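Local coordinates for transcriptional regulator (LacI family) (Clostridium acetobutylicum ATCC 824, PDB 3G85), which probably acts as a DNA-binding transcription regulator of the LacI family; this construct holds its periplasmic-binding-protein-like part, at residues R29-R32 and G33-K37; C50-T54 and D55-L59; D81-Y84 and L85-S89; E136-N139 and D140-N144; G174-D177 and A178-L182. All blocks are in the same frame, centred on the assembly; numbering follows the deposited sequence.

Contact 1 of 5, residues R29-R32 and G33-K37; sequences RFLR and GLQSK
Two successive turns of helix 27-40 are joined by i to i+4 backbone bonds from the carbonyls of Arg29, Phe30, Leu31 and Arg32 to the amides of Gly33, Leu34, Gln35 and Ser36. Gln35 N to Leu31 O measures 2.8 Å and is close to straight, with 170° at the hydrogen. On the outer side of the helix, Leu31 and Gln35 make the main side-chain contact, the two chains running at a slant to one another. Gln35 has CG opposite its own carbonyl carbon (chi1 -71°), which sends the amide back over the preceding turn, where Gln35 CD and OE1 both lie 3.7 Å from Leu31 CG; the glutamine remains exposed. On the buried side Leu34 CG presses on Phe30 O at 3.1 Å. Gly33, also buried, has no side chain; a CB there would lie tight against Arg29 O. The helix is the crossover of the beta-alpha-beta unit between strands 13-19 and 46-52. Arg29 forms salt bridges with Glu246 and Asp242, while Arg32 pairs with Asp227; Phe30 meets the rings of Trp18 and Phe97, and apolar Leu34 suits its buried place against Ile253 of helix 245-260.

Contact 2 of 5, residues C50-T54 and D55-L59; sequences CPYKT and DCLHL
Lys53 O accepts from Cys56 N at 2.9 Å, the bond that closes a type II beta turn over Lys53, Thr54, Asp55 and Cys56. It is somewhat bent, 140° at the hydrogen, as is common for the closing bond of a tight turn. Asp55 takes the third place of the turn with a positive phi of 72°, a conformation that glycine, asparagine and aspartate adopt more readily than most residues. Its side chain runs beside that of Thr54, both pointing the same way, with Thr54 CG2 3.9 Å from Asp55 CG; the carboxylate is engaged by Ser78 OG through OD1. Cys56 turns its sulfur back over the turn: SG lies 3.7 Å from both Thr54 O and Lys53 O, and near CB of a lysine whose charged end leads away. The apolar half of the contact belongs to Tyr52 and Leu57. Tyr52 has CG between its own backbone N and carbonyl carbon (chi1 70°), a placing that swings the ring across to Leu57. There Leu57 CD1 sits over one face, 4.2 Å from the ring centroid, in a CH-pi contact, while Leu57 CB touches Tyr52 CE2 at 3.7 Å. Ile74 of strand 71-74, two places along the parallel sheet, touches both side chains. Strand 46-52 thus ends in a beta turn leading to a short 3-10 segment, at the carboxyl end of a parallel strand in a Rossmann-like alpha/beta domain.

Contact 3 of 5, residues D81-Y84 and L85-S89; sequences DLEY and LNKAS
Tyr84 and Ala88 meet where helix 79-87, the crossover of the beta-alpha-beta unit between strands 71-74 and 94-97, comes to its end. The backbone bonds record that ending. Leu85 N to Asp81 O and Asn86 N to Leu82 O, the latter 2.7 Å, are sound i to i+4 bonds; Lys87 N to Glu83 O stretches to 3.3 Å, and Tyr84 O receives weak bonds from both Lys87 N and Ala88 N. Ala88 has already left helical geometry. Lys103 NZ bonds to the backbone oxygens of Leu85, Asn86 and Ala88, gathering carbonyls at the helix end. Polar and charged side chains gather on the outer side. Asn86 crosses Leu82 at a slant, its OD1 3.7 Å from Leu82 CD1, so the amide lies against a methyl group. Glu83 and Lys87 suit this exposed surface and probably attract one another weakly, though Glu83 OE2 and Lys87 NZ stand 4.6 Å apart, too far for a salt bridge. Lys87 doubles back through bends at chi2 and chi4, which brings its amine near the glutamate. The apolar contacts are few. Leu85 is buried against Ile94 and Leu96, and its CD2 also reaches Tyr84 CD2 at 4.1 Å. The tyrosine ring extends along the helix because CG stands opposite the backbone N (chi1 170°), and Ala88 CB rests over one of its faces, offset toward the rim, 4.2 Å from Tyr84 CZ.

Contact 4 of 5, residues E136-N139 and D140-N144; sequences ESLN and DAMDN
An N-cap begins helix 140-155: Asn139 sits just ahead of the first turn, and its OD1 accepts from the backbone N of Met142 at 2.9 Å. That N-H meets the amide oxygen almost end-on, with a C=O...N angle of 175°. The asparagine can reach because its CG is folded between its own backbone N and carbonyl carbon (chi1 52°), which turns the side chain over the helix start; its other amide atom, ND2, bonds to Asn76 OD1. Asn139 O adds only weak bonds to the amides of Met142 and Asp143. A second link comes from Ser137, whose OG donates to Asp143 OD1 at 2.7 Å, approaching from above the carboxylate plane. A carboxylate in the first turn is probably favoured by the partial positive charge of the helix start. Met142, a selenomethionine, runs back beneath the loop: its SE is 3.4 Å from Leu138 N and 4.1 Å from Leu138 CB, while a bend at chi3 (73°) brings CE to 3.7 Å from Glu136 O. A bound glycerol lies close to this side chain. The loop leads from strand 131-134 into the helix, with Ala141 against Asn98 and Asn111, the latter on helix 111-124, and Met142 against Thr135 and Asn195.

Contact 5 of 5, residues G174-D177 and A178-L182; sequences GGVD and AAKKL
Carbonyls of Gly174, Gly175, Val176 and Asp177 accept regular helical i to i+4 bonds from the amides of Ala178, Ala179, Lys180 and Lys181. The first, Ala178 N to Gly174 O, measures 3.0 Å. The bonds lengthen along the helix, to a weak 3.3 Å for Lys181 N to Asp177 O. Across these turns Val176 and Lys180 carry the side-chain contact. They lie side by side and point the same way, with Val176 CG1 3.8 Å from Lys180 CE. The valine branch CG1 stands opposite the backbone N (chi1 168°), which leans it along the helix toward the next turn, while the lysine is fully extended, which brings CE to the valine methyl. Lys180 CG also rests 3.4 Å from Val176 O, and Lys181 CG comes equally close to Asp177 O. The small residues take the buried side. Ala178 CB is 3.5 Å from Gly174 O and packs on Ile133 of strand 131-134; Ala179 touches Val206 of helix 197-209, which Val176 meets as well. Gly174 and Gly175 are also buried and have no side chain. Helix 172-182 therefore has one side of glycine, alanine and Leu182 set into the alpha/beta domain and another bearing lysines. Asp177 OD1 remains 5.3 Å from Lys180 NZ, too far for a salt bridge; any attraction between the charges is probably modest, and the link between the turns is chiefly backbone bonding with aliphatic contact.

Overall arrangement
Contacts 1, 2 and 3 belong to the part of the chain built on the parallel sheet that includes strands 13-19, 46-52 and 71-74, whereas contacts 4 and 5 belong to the part built on the second sheet, that of strand 131-134. Contacts 2 and 3 touch directly: Asp81 OD2 lies 3.1 Å from Leu57 N, a probable hydrogen bond tying the turn to the next helix. Contact 4 comes closest to the other part, its nearest atoms about 7 Å from contact 2. Contacts 3 and 5 are farthest apart, centres about 39 Å. Glycerol, probably from the crystallisation liquor, is bound about 5 Å from the side chain of Phe30 and about 4 Å from that of Met142, and may mark a pocket.

Contact 1 of 5, residues R29-R32 and G33-K37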
loop_
_atom_site.group_PDB
_atom_site.type_symbol
_atom_site.label_atom_id
_atom_site.label_comp_id
_atom_site.label_asym_id
_atom_site.label_seq_id
_atom_site.Cartn_x
_atom_site.Cartn_y
_atom_site.Cartn_z
ATOM N N ARG A 29 -6.144 1.330 9.317
ATOM C CA ARG A 29 -5.111 2.369 9.355
ATOM C C ARG A 29 -5.642 3.701 8.884
ATOM O O ARG A 29 -5.243 4.768 9.375
ATOM C CB ARG A 29 -3.937 1.948 8.462
ATOM C CG ARG A 29 -3.297 0.601 8.944
ATOM C CD ARG A 29 -2.018 0.350 8.168
ATOM N NE ARG A 29 -0.966 1.276 8.583
ATOM C CZ ARG A 29 0.277 1.242 8.103
ATOM N NH1 ARG A 29 0.578 0.365 7.149
ATOM N NH2 ARG A 29 1.183 2.108 8.531
ATOM N N PHE A 30 -6.496 3.640 7.883
ATOM C CA PHE A 30 -7.141 4.852 7.396
ATOM C C PHE A 30 -8.022 5.462 8.485
ATOM O O PHE A 30 -7.959 6.666 8.763
ATOM C CB PHE A 30 -8.007 4.503 6.210
ATOM C CG PHE A 30 -7.296 4.569 4.919
ATOM C CD1 PHE A 30 -7.351 5.732 4.159
ATOM C CD2 PHE A 30 -6.587 3.461 4.451
ATOM C CE1 PHE A 30 -6.706 5.810 2.893
ATOM C CE2 PHE A 30 -5.931 3.515 3.180
ATOM C CZ PHE A 30 -5.987 4.714 2.418
ATOM N N LEU A 31 -8.862 4.626 9.074
ATOM C CA LEU A 31 -9.717 5.066 10.178
ATOM C C LEU A 31 -8.862 5.590 11.338
ATOM O O LEU A 31 -9.130 6.660 11.873
ATOM C CB LEU A 31 -10.640 3.918 10.614
ATOM C CG LEU A 31 -11.690 4.275 11.673
ATOM C CD1 LEU A 31 -12.545 5.413 11.124
ATOM C CD2 LEU A 31 -12.545 3.068 12.054
ATOM N N ARG A 32 -7.820 4.850 11.718
ATOM C CA ARG A 32 -6.959 5.303 12.811
ATOM C C ARG A 32 -6.368 6.653 12.485
ATOM O O ARG A 32 -6.394 7.551 13.324
ATOM C CB ARG A 32 -5.832 4.321 13.115
ATOM C CG ARG A 32 -5.116 4.672 14.399
ATOM C CD ARG A 32 -3.873 3.834 14.664
ATOM N NE ARG A 32 -4.075 2.400 14.459
ATOM C CZ ARG A 32 -4.562 1.543 15.350
ATOM N NH1 ARG A 32 -4.961 1.960 16.565
ATOM N NH2 ARG A 32 -4.672 0.251 15.006
ATOM N N GLY A 33 -5.844 6.811 11.263
ATOM C CA GLY A 33 -5.234 8.079 10.865
ATOM C C GLY A 33 -6.241 9.219 10.850
ATOM O O GLY A 33 -5.919 10.349 11.279
ATOM N N LEU A 34 -7.446 8.934 10.351
ATOM C CA LEU A 34 -8.516 9.949 10.294
ATOM C C LEU A 34 -9.027 10.338 11.693
ATOM O O LEU A 34 -9.126 11.528 11.976
ATOM C CB LEU A 34 -9.684 9.521 9.408
ATOM C CG LEU A 34 -9.374 9.334 7.906
ATOM C CD1 LEU A 34 -10.578 8.626 7.286
ATOM C CD2 LEU A 34 -8.998 10.632 7.160
ATOM N N GLN A 35 -9.359 9.351 12.529
ATOM C CA GLN A 35 -9.765 9.607 13.929
ATOM C C GLN A 35 -8.719 10.515 14.607
ATOM O O GLN A 35 -9.053 11.493 15.290
ATOM C CB GLN A 35 -9.988 8.287 14.719
ATOM C CG GLN A 35 -11.272 7.452 14.306
ATOM C CD GLN A 35 -11.348 6.018 14.926
ATOM O OE1 GLN A 35 -12.445 5.468 15.144
ATOM N NE2 GLN A 35 -10.189 5.426 15.215
ATOM N N SER A 36 -7.446 10.213 14.375
ATOM C CA SER A 36 -6.357 10.884 15.061
ATOM C C SER A 36 -6.166 12.333 14.632
ATOM O O SER A 36 -5.918 13.220 15.462
ATOM C CB SER A 36 -5.072 10.084 14.876
ATOM O OG SER A 36 -3.975 10.909 15.085
ATOM N N LYS A 37 -6.263 12.553 13.324
ATOM C CA LYS A 37 -6.194 13.875 12.719
ATOM C C LYS A 37 -7.371 14.760 13.174
ATOM O O LYS A 37 -7.173 15.923 13.540
ATOM C CB LYS A 37 -6.226 13.747 11.197
ATOM C CG LYS A 37 -6.172 15.068 10.459
ATOM C CD LYS A 37 -4.913 15.781 10.737
ATOM C CE LYS A 37 -4.862 17.038 9.906
ATOM N NZ LYS A 37 -3.610 17.752 10.226
#

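Contact 2 of 5, residues C50-T54 and D55-L59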
loop_
_atom_site.group_PDB
_atom_site.type_symbol
_atom_site.label_atom_id
_atom_site.label_comp_id
_atom_site.label_asym_id
_atom_site.label_seq_id
_atom_site.Cartn_x
_atom_site.Cartn_y
_atom_site.Cartn_z
ATOM N N CYS A 50 -17.451 5.386 2.459
ATOM C CA CYS A 50 -18.373 4.928 1.424
ATOM C C CYS A 50 -17.750 3.770 0.630
ATOM O O CYS A 50 -17.043 3.983 -0.382
ATOM C CB CYS A 50 -18.724 6.082 0.479
ATOM S SG CYS A 50 -19.466 7.493 1.303
ATOM N N PRO A 51 -18.029 2.529 1.067
ATOM C CA PRO A 51 -17.628 1.345 0.296
ATOM C C PRO A 51 -18.347 1.399 -1.049
ATOM O O PRO A 51 -19.545 1.733 -1.098
ATOM C CB PRO A 51 -18.175 0.185 1.146
ATOM C CG PRO A 51 -18.324 0.728 2.523
ATOM C CD PRO A 51 -18.768 2.157 2.296
ATOM N N TYR A 52 -17.635 1.148 -2.125
ATOM C CA TYR A 52 -18.260 0.993 -3.422
ATOM C C TYR A 52 -17.588 -0.127 -4.189
ATOM O O TYR A 52 -16.454 -0.509 -3.908
ATOM C CB TYR A 52 -18.189 2.315 -4.191
ATOM C CG TYR A 52 -16.798 2.679 -4.631
ATOM C CD1 TYR A 52 -15.927 3.344 -3.762
ATOM C CD2 TYR A 52 -16.354 2.401 -5.934
ATOM C CE1 TYR A 52 -14.620 3.671 -4.180
ATOM C CE2 TYR A 52 -15.067 2.717 -6.344
ATOM C CZ TYR A 52 -14.206 3.369 -5.463
ATOM O OH TYR A 52 -12.911 3.725 -5.855
ATOM N N LYS A 53 -18.293 -0.667 -5.175
ATOM C CA LYS A 53 -17.781 -1.790 -5.933
ATOM C C LYS A 53 -16.728 -1.332 -6.933
ATOM O O LYS A 53 -16.865 -0.276 -7.518
ATOM C CB LYS A 53 -18.968 -2.484 -6.627
ATOM C CG LYS A 53 -18.663 -3.734 -7.395
ATOM C CD LYS A 53 -20.036 -4.331 -7.825
ATOM C CE LYS A 53 -19.941 -5.248 -9.038
ATOM N NZ LYS A 53 -18.805 -6.227 -8.927
ATOM N N THR A 54 -15.660 -2.109 -7.094
ATOM C CA THR A 54 -14.611 -1.797 -8.072
ATOM C C THR A 54 -15.221 -1.292 -9.390
ATOM O O THR A 54 -16.190 -1.865 -9.880
ATOM C CB THR A 54 -13.768 -3.057 -8.383
ATOM O OG1 THR A 54 -13.172 -3.536 -7.169
ATOM C CG2 THR A 54 -12.677 -2.748 -9.399
ATOM N N ASP A 55 -14.664 -0.216 -9.941
ATOM C CA ASP A 55 -15.135 0.368 -11.209
ATOM C C ASP A 55 -16.477 1.093 -11.154
ATOM O O ASP A 55 -17.006 1.510 -12.206
ATOM C CB ASP A 55 -15.122 -0.675 -12.347
ATOM C CG ASP A 55 -13.711 -1.082 -12.759
ATOM O OD1 ASP A 55 -12.742 -0.300 -12.570
ATOM O OD2 ASP A 55 -13.559 -2.194 -13.285
ATOM N N CYS A 56 -17.039 1.278 -9.958
ATOM C CA CYS A 56 -18.331 1.923 -9.870
ATOM C C CYS A 56 -18.295 3.319 -9.238
ATOM O O CYS A 56 -19.333 3.852 -8.881
ATOM C CB CYS A 56 -19.319 1.035 -9.120
ATOM S SG CYS A 56 -19.607 -0.551 -9.946
ATOM N N LEU A 57 -17.119 3.926 -9.144
ATOM C CA LEU A 57 -17.026 5.218 -8.471
ATOM C C LEU A 57 -17.911 6.216 -9.202
ATOM O O LEU A 57 -18.646 6.977 -8.573
ATOM C CB LEU A 57 -15.589 5.740 -8.411
ATOM C CG LEU A 57 -15.447 7.101 -7.692
ATOM C CD1 LEU A 57 -15.923 7.030 -6.264
ATOM C CD2 LEU A 57 -13.988 7.597 -7.774
ATOM N N HIS A 58 -17.874 6.153 -10.527
ATOM C CA HIS A 58 -18.655 7.060 -11.370
ATOM C C HIS A 58 -20.160 7.116 -11.075
ATOM O O HIS A 58 -20.784 8.135 -11.328
ATOM C CB HIS A 58 -18.364 6.794 -12.864
ATOM C CG HIS A 58 -18.964 5.533 -13.388
ATOM N ND1 HIS A 58 -18.322 4.313 -13.309
ATOM C CD2 HIS A 58 -20.146 5.303 -14.004
ATOM C CE1 HIS A 58 -19.084 3.388 -13.872
ATOM N NE2 HIS A 58 -20.203 3.959 -14.291
ATOM N N LEU A 59 -20.728 6.047 -10.492
ATOM C CA LEU A 59 -22.155 5.971 -10.152
ATOM C C LEU A 59 -22.504 6.578 -8.804
ATOM O O LEU A 59 -23.686 6.643 -8.443
ATOM C CB LEU A 59 -22.611 4.497 -10.139
ATOM C CG LEU A 59 -22.361 3.690 -11.426
ATOM C CD1 LEU A 59 -22.715 2.223 -11.221
ATOM C CD2 LEU A 59 -23.172 4.284 -12.570
#

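Contact 3 of 5, residues D81-Y84 and L85-S89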
loop_
_atom_site.group_PDB
_atom_site.type_symbol
_atom_site.label_atom_id
_atom_site.label_comp_id
_atom_site.label_asym_id
_atom_site.label_seq_id
_atom_site.Cartn_x
_atom_site.Cartn_y
_atom_site.Cartn_z
ATOM N N ASP A 81 -12.390 4.222 -13.398
ATOM C CA ASP A 81 -12.937 5.332 -12.608
ATOM C C ASP A 81 -12.159 6.632 -12.782
ATOM O O ASP A 81 -12.734 7.727 -12.802
ATOM C CB ASP A 81 -13.052 4.920 -11.140
ATOM C CG ASP A 81 -14.307 4.078 -10.893
ATOM O OD1 ASP A 81 -15.326 4.344 -11.594
ATOM O OD2 ASP A 81 -14.281 3.173 -10.042
ATOM N N LEU A 82 -10.857 6.479 -12.958
ATOM C CA LEU A 82 -9.952 7.608 -13.134
ATOM C C LEU A 82 -10.200 8.310 -14.457
ATOM O O LEU A 82 -10.203 9.535 -14.515
ATOM C CB LEU A 82 -8.484 7.168 -12.975
ATOM C CG LEU A 82 -7.433 8.291 -13.044
ATOM C CD1 LEU A 82 -7.762 9.479 -12.173
ATOM C CD2 LEU A 82 -6.042 7.757 -12.688
ATOM N N GLU A 83 -10.433 7.532 -15.512
ATOM C CA GLU A 83 -10.815 8.107 -16.808
ATOM C C GLU A 83 -12.085 8.963 -16.690
ATOM O O GLU A 83 -12.135 10.062 -17.249
ATOM C CB GLU A 83 -10.964 7.025 -17.890
ATOM C CG GLU A 83 -11.783 7.499 -19.092
ATOM C CD GLU A 83 -11.414 6.834 -20.371
ATOM O OE1 GLU A 83 -10.559 5.927 -20.356
ATOM O OE2 GLU A 83 -11.993 7.226 -21.412
ATOM N N TYR A 84 -13.081 8.478 -15.942
ATOM C CA TYR A 84 -14.281 9.255 -15.666
ATOM C C TYR A 84 -13.972 10.553 -14.911
ATOM O O TYR A 84 -14.507 11.627 -15.253
ATOM C CB TYR A 84 -15.325 8.449 -14.884
ATOM C CG TYR A 84 -16.457 9.329 -14.400
ATOM C CD1 TYR A 84 -17.475 9.717 -15.266
ATOM C CD2 TYR A 84 -16.494 9.800 -13.078
ATOM C CE1 TYR A 84 -18.514 10.555 -14.838
ATOM C CE2 TYR A 84 -17.514 10.632 -12.637
ATOM C CZ TYR A 84 -18.527 11.012 -13.527
ATOM O OH TYR A 84 -19.552 11.849 -13.112
ATOM N N LEU A 85 -13.144 10.457 -13.872
ATOM C CA LEU A 85 -12.742 11.658 -13.135
ATOM C C LEU A 85 -11.940 12.633 -14.007
ATOM O O LEU A 85 -12.113 13.847 -13.903
ATOM C CB LEU A 85 -11.917 11.318 -11.897
ATOM C CG LEU A 85 -12.534 10.893 -10.571
ATOM C CD1 LEU A 85 -11.571 11.330 -9.484
ATOM C CD2 LEU A 85 -13.889 11.466 -10.312
ATOM N N ASN A 86 -11.057 12.089 -14.842
ATOM C CA ASN A 86 -10.224 12.904 -15.721
ATOM C C ASN A 86 -11.005 13.796 -16.669
ATOM O O ASN A 86 -10.534 14.885 -17.005
ATOM C CB ASN A 86 -9.254 12.037 -16.514
ATOM C CG ASN A 86 -8.039 11.656 -15.709
ATOM O OD1 ASN A 86 -7.798 12.229 -14.645
ATOM N ND2 ASN A 86 -7.270 10.678 -16.203
ATOM N N LYS A 87 -12.183 13.336 -17.090
ATOM C CA LYS A 87 -13.012 14.066 -18.061
ATOM C C LYS A 87 -14.143 14.853 -17.399
ATOM O O LYS A 87 -14.709 15.770 -17.999
ATOM C CB LYS A 87 -13.561 13.115 -19.140
ATOM C CG LYS A 87 -12.518 12.154 -19.779
ATOM C CD LYS A 87 -11.229 12.864 -20.239
ATOM C CE LYS A 87 -10.266 11.901 -20.980
ATOM N NZ LYS A 87 -9.591 10.879 -20.093
ATOM N N ALA A 88 -14.451 14.512 -16.149
ATOM C CA ALA A 88 -15.524 15.166 -15.390
ATOM C C ALA A 88 -15.117 16.546 -14.889
ATOM O O ALA A 88 -13.939 16.809 -14.614
ATOM C CB ALA A 88 -15.952 14.288 -14.197
ATOM N N SER A 89 -16.105 17.423 -14.747
ATOM C CA SER A 89 -15.886 18.677 -14.046
ATOM C C SER A 89 -16.749 18.682 -12.802
ATOM O O SER A 89 -17.917 19.101 -12.842
ATOM C CB SER A 89 -16.205 19.882 -14.935
ATOM O OG SER A 89 -15.277 19.965 -16.004
#

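Contact 4 of 5, residues E136-N139 and D140-N144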
loop_
_atom_site.group_PDB
_atom_site.type_symbol
_atom_site.label_atom_id
_atom_site.label_comp_id
_atom_site.label_asym_id
_atom_site.label_seq_id
_atom_site.Cartn_x
_atom_site.Cartn_y
_atom_site.Cartn_z
ATOM N N GLU A 136 -1.364 -9.811 -6.957
ATOM C CA GLU A 136 -1.551 -9.035 -8.202
ATOM C C GLU A 136 -1.680 -7.524 -7.937
ATOM O O GLU A 136 -2.297 -7.108 -6.950
ATOM C CB GLU A 136 -2.781 -9.542 -8.972
ATOM C CG GLU A 136 -4.106 -9.205 -8.271
ATOM C CD GLU A 136 -5.335 -9.618 -9.087
ATOM O OE1 GLU A 136 -5.290 -9.536 -10.350
ATOM O OE2 GLU A 136 -6.333 -10.013 -8.444
ATOM N N SER A 137 -1.075 -6.721 -8.799
ATOM C CA SER A 137 -1.096 -5.272 -8.622
ATOM C C SER A 137 -2.495 -4.726 -8.847
ATOM O O SER A 137 -3.109 -4.966 -9.884
ATOM C CB SER A 137 -0.103 -4.586 -9.551
ATOM O OG SER A 137 1.200 -5.098 -9.354
ATOM N N LEU A 138 -3.017 -4.030 -7.849
ATOM C CA LEU A 138 -4.326 -3.393 -7.995
ATOM C C LEU A 138 -4.228 -2.028 -8.646
ATOM O O LEU A 138 -5.249 -1.415 -8.926
ATOM C CB LEU A 138 -5.025 -3.270 -6.646
ATOM C CG LEU A 138 -5.308 -4.624 -5.988
ATOM C CD1 LEU A 138 -6.060 -4.351 -4.698
ATOM C CD2 LEU A 138 -6.086 -5.544 -6.933
ATOM N N ASN A 139 -3.002 -1.553 -8.873
ATOM C CA ASN A 139 -2.754 -0.255 -9.531
ATOM C C ASN A 139 -1.286 -0.108 -9.903
ATOM O O ASN A 139 -0.472 -1.012 -9.636
ATOM C CB ASN A 139 -3.136 0.897 -8.596
ATOM C CG ASN A 139 -2.492 0.772 -7.236
ATOM O OD1 ASN A 139 -1.325 0.429 -7.126
ATOM N ND2 ASN A 139 -3.254 1.036 -6.193
ATOM N N ASP A 140 -0.950 1.044 -10.497
ATOM C CA ASP A 140 0.406 1.309 -10.965
ATOM C C ASP A 140 1.416 1.405 -9.818
ATOM O O ASP A 140 2.558 0.967 -9.952
ATOM C CB ASP A 140 0.446 2.611 -11.761
ATOM C CG ASP A 140 0.009 2.442 -13.193
ATOM O OD1 ASP A 140 -0.741 1.491 -13.519
ATOM O OD2 ASP A 140 0.433 3.281 -14.013
ATOM N N ALA A 141 0.992 2.020 -8.714
ATOM C CA ALA A 141 1.790 2.113 -7.501
ATOM C C ALA A 141 2.331 0.748 -7.086
ATOM O O ALA A 141 3.501 0.616 -6.788
ATOM C CB ALA A 141 0.963 2.707 -6.370
HETATM N N MSE A 142 1.466 -0.267 -7.080
HETATM C CA MSE A 142 1.907 -1.614 -6.697
HETATM C C MSE A 142 2.903 -2.216 -7.678
HETATM O O MSE A 142 3.857 -2.896 -7.262
HETATM C CB MSE A 142 0.724 -2.548 -6.528
HETATM C CG MSE A 142 0.070 -2.336 -5.227
HETATM SE SE MSE A 142 -1.384 -3.596 -4.875
HETATM C CE MSE A 142 -0.310 -5.216 -4.512
ATOM N N ASP A 143 2.683 -1.971 -8.971
ATOM C CA ASP A 143 3.637 -2.380 -9.986
ATOM C C ASP A 143 4.987 -1.720 -9.717
ATOM O O ASP A 143 6.015 -2.380 -9.711
ATOM C CB ASP A 143 3.134 -1.993 -11.386
ATOM C CG ASP A 143 2.188 -3.034 -11.983
ATOM O OD1 ASP A 143 2.340 -4.245 -11.653
ATOM O OD2 ASP A 143 1.291 -2.642 -12.786
ATOM N N ASN A 144 4.964 -0.418 -9.459
ATOM C CA ASN A 144 6.198 0.317 -9.200
ATOM C C ASN A 144 6.973 -0.175 -8.014
ATOM O O ASN A 144 8.188 -0.136 -8.045
ATOM C CB ASN A 144 5.932 1.821 -9.108
ATOM C CG ASN A 144 5.605 2.400 -10.446
ATOM O OD1 ASN A 144 5.935 1.809 -11.473
ATOM N ND2 ASN A 144 4.913 3.537 -10.458
#

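Contact 5 of 5, residues G174-D177 and A178-L182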
loop_
_atom_site.group_PDB
_atom_site.type_symbol
_atom_site.label_atom_id
_atom_site.label_comp_id
_atom_site.label_asym_id
_atom_site.label_seq_id
_atom_site.Cartn_x
_atom_site.Cartn_y
_atom_site.Cartn_z
ATOM N N GLY A 174 -3.201 -17.000 1.750
ATOM C CA GLY A 174 -2.469 -16.867 0.484
ATOM C C GLY A 174 -0.958 -17.007 0.662
ATOM O O GLY A 174 -0.295 -17.631 -0.165
ATOM N N GLY A 175 -0.412 -16.420 1.731
ATOM C CA GLY A 175 1.007 -16.549 2.055
ATOM C C GLY A 175 1.362 -17.988 2.395
ATOM O O GLY A 175 2.447 -18.480 2.040
ATOM N N VAL A 176 0.463 -18.651 3.108
ATOM C CA VAL A 176 0.651 -20.064 3.451
ATOM C C VAL A 176 0.716 -20.883 2.137
ATOM O O VAL A 176 1.672 -21.600 1.935
ATOM C CB VAL A 176 -0.454 -20.597 4.406
ATOM C CG1 VAL A 176 -0.404 -22.139 4.508
ATOM C CG2 VAL A 176 -0.281 -19.959 5.821
ATOM N N ASP A 177 -0.259 -20.714 1.244
ATOM C CA ASP A 177 -0.257 -21.414 -0.036
ATOM C C ASP A 177 1.022 -21.156 -0.868
ATOM O O ASP A 177 1.613 -22.098 -1.442
ATOM C CB ASP A 177 -1.522 -21.075 -0.818
ATOM C CG ASP A 177 -2.778 -21.677 -0.210
ATOM O OD1 ASP A 177 -2.686 -22.558 0.668
ATOM O OD2 ASP A 177 -3.880 -21.224 -0.601
ATOM N N ALA A 178 1.480 -19.902 -0.884
ATOM C CA ALA A 178 2.650 -19.513 -1.648
ATOM C C ALA A 178 3.925 -20.146 -1.079
ATOM O O ALA A 178 4.790 -20.583 -1.838
ATOM C CB ALA A 178 2.782 -17.967 -1.702
ATOM N N ALA A 179 4.052 -20.193 0.249
ATOM C CA ALA A 179 5.244 -20.751 0.878
ATOM C C ALA A 179 5.349 -22.254 0.601
ATOM O O ALA A 179 6.460 -22.789 0.466
ATOM C CB ALA A 179 5.219 -20.507 2.382
ATOM N N LYS A 180 4.203 -22.924 0.551
ATOM C CA LYS A 180 4.169 -24.368 0.259
ATOM C C LYS A 180 4.718 -24.640 -1.158
ATOM O O LYS A 180 5.454 -25.605 -1.377
ATOM C CB LYS A 180 2.765 -24.926 0.452
ATOM C CG LYS A 180 2.345 -24.983 1.904
ATOM C CD LYS A 180 0.980 -25.652 2.103
ATOM C CE LYS A 180 0.589 -25.656 3.580
ATOM N NZ LYS A 180 -0.727 -26.380 3.790
ATOM N N LYS A 181 4.401 -23.759 -2.097
ATOM C CA LYS A 181 4.982 -23.834 -3.457
ATOM C C LYS A 181 6.452 -23.470 -3.438
ATOM O O LYS A 181 7.273 -24.180 -4.030
ATOM C CB LYS A 181 4.257 -22.898 -4.409
ATOM C CG LYS A 181 2.814 -23.144 -4.494
ATOM C CD LYS A 181 2.147 -22.144 -5.427
ATOM C CE LYS A 181 0.633 -22.292 -5.287
ATOM N NZ LYS A 181 -0.144 -21.267 -6.023
ATOM N N LEU A 182 6.792 -22.355 -2.784
ATOM C CA LEU A 182 8.187 -21.949 -2.609
ATOM C C LEU A 182 9.005 -23.134 -2.130
ATOM O O LEU A 182 10.102 -23.360 -2.626
ATOM C CB LEU A 182 8.344 -20.797 -1.591
ATOM C CG LEU A 182 9.730 -20.191 -1.345
ATOM C CD1 LEU A 182 10.291 -19.543 -2.640
ATOM C CD2 LEU A 182 9.738 -19.174 -0.184
#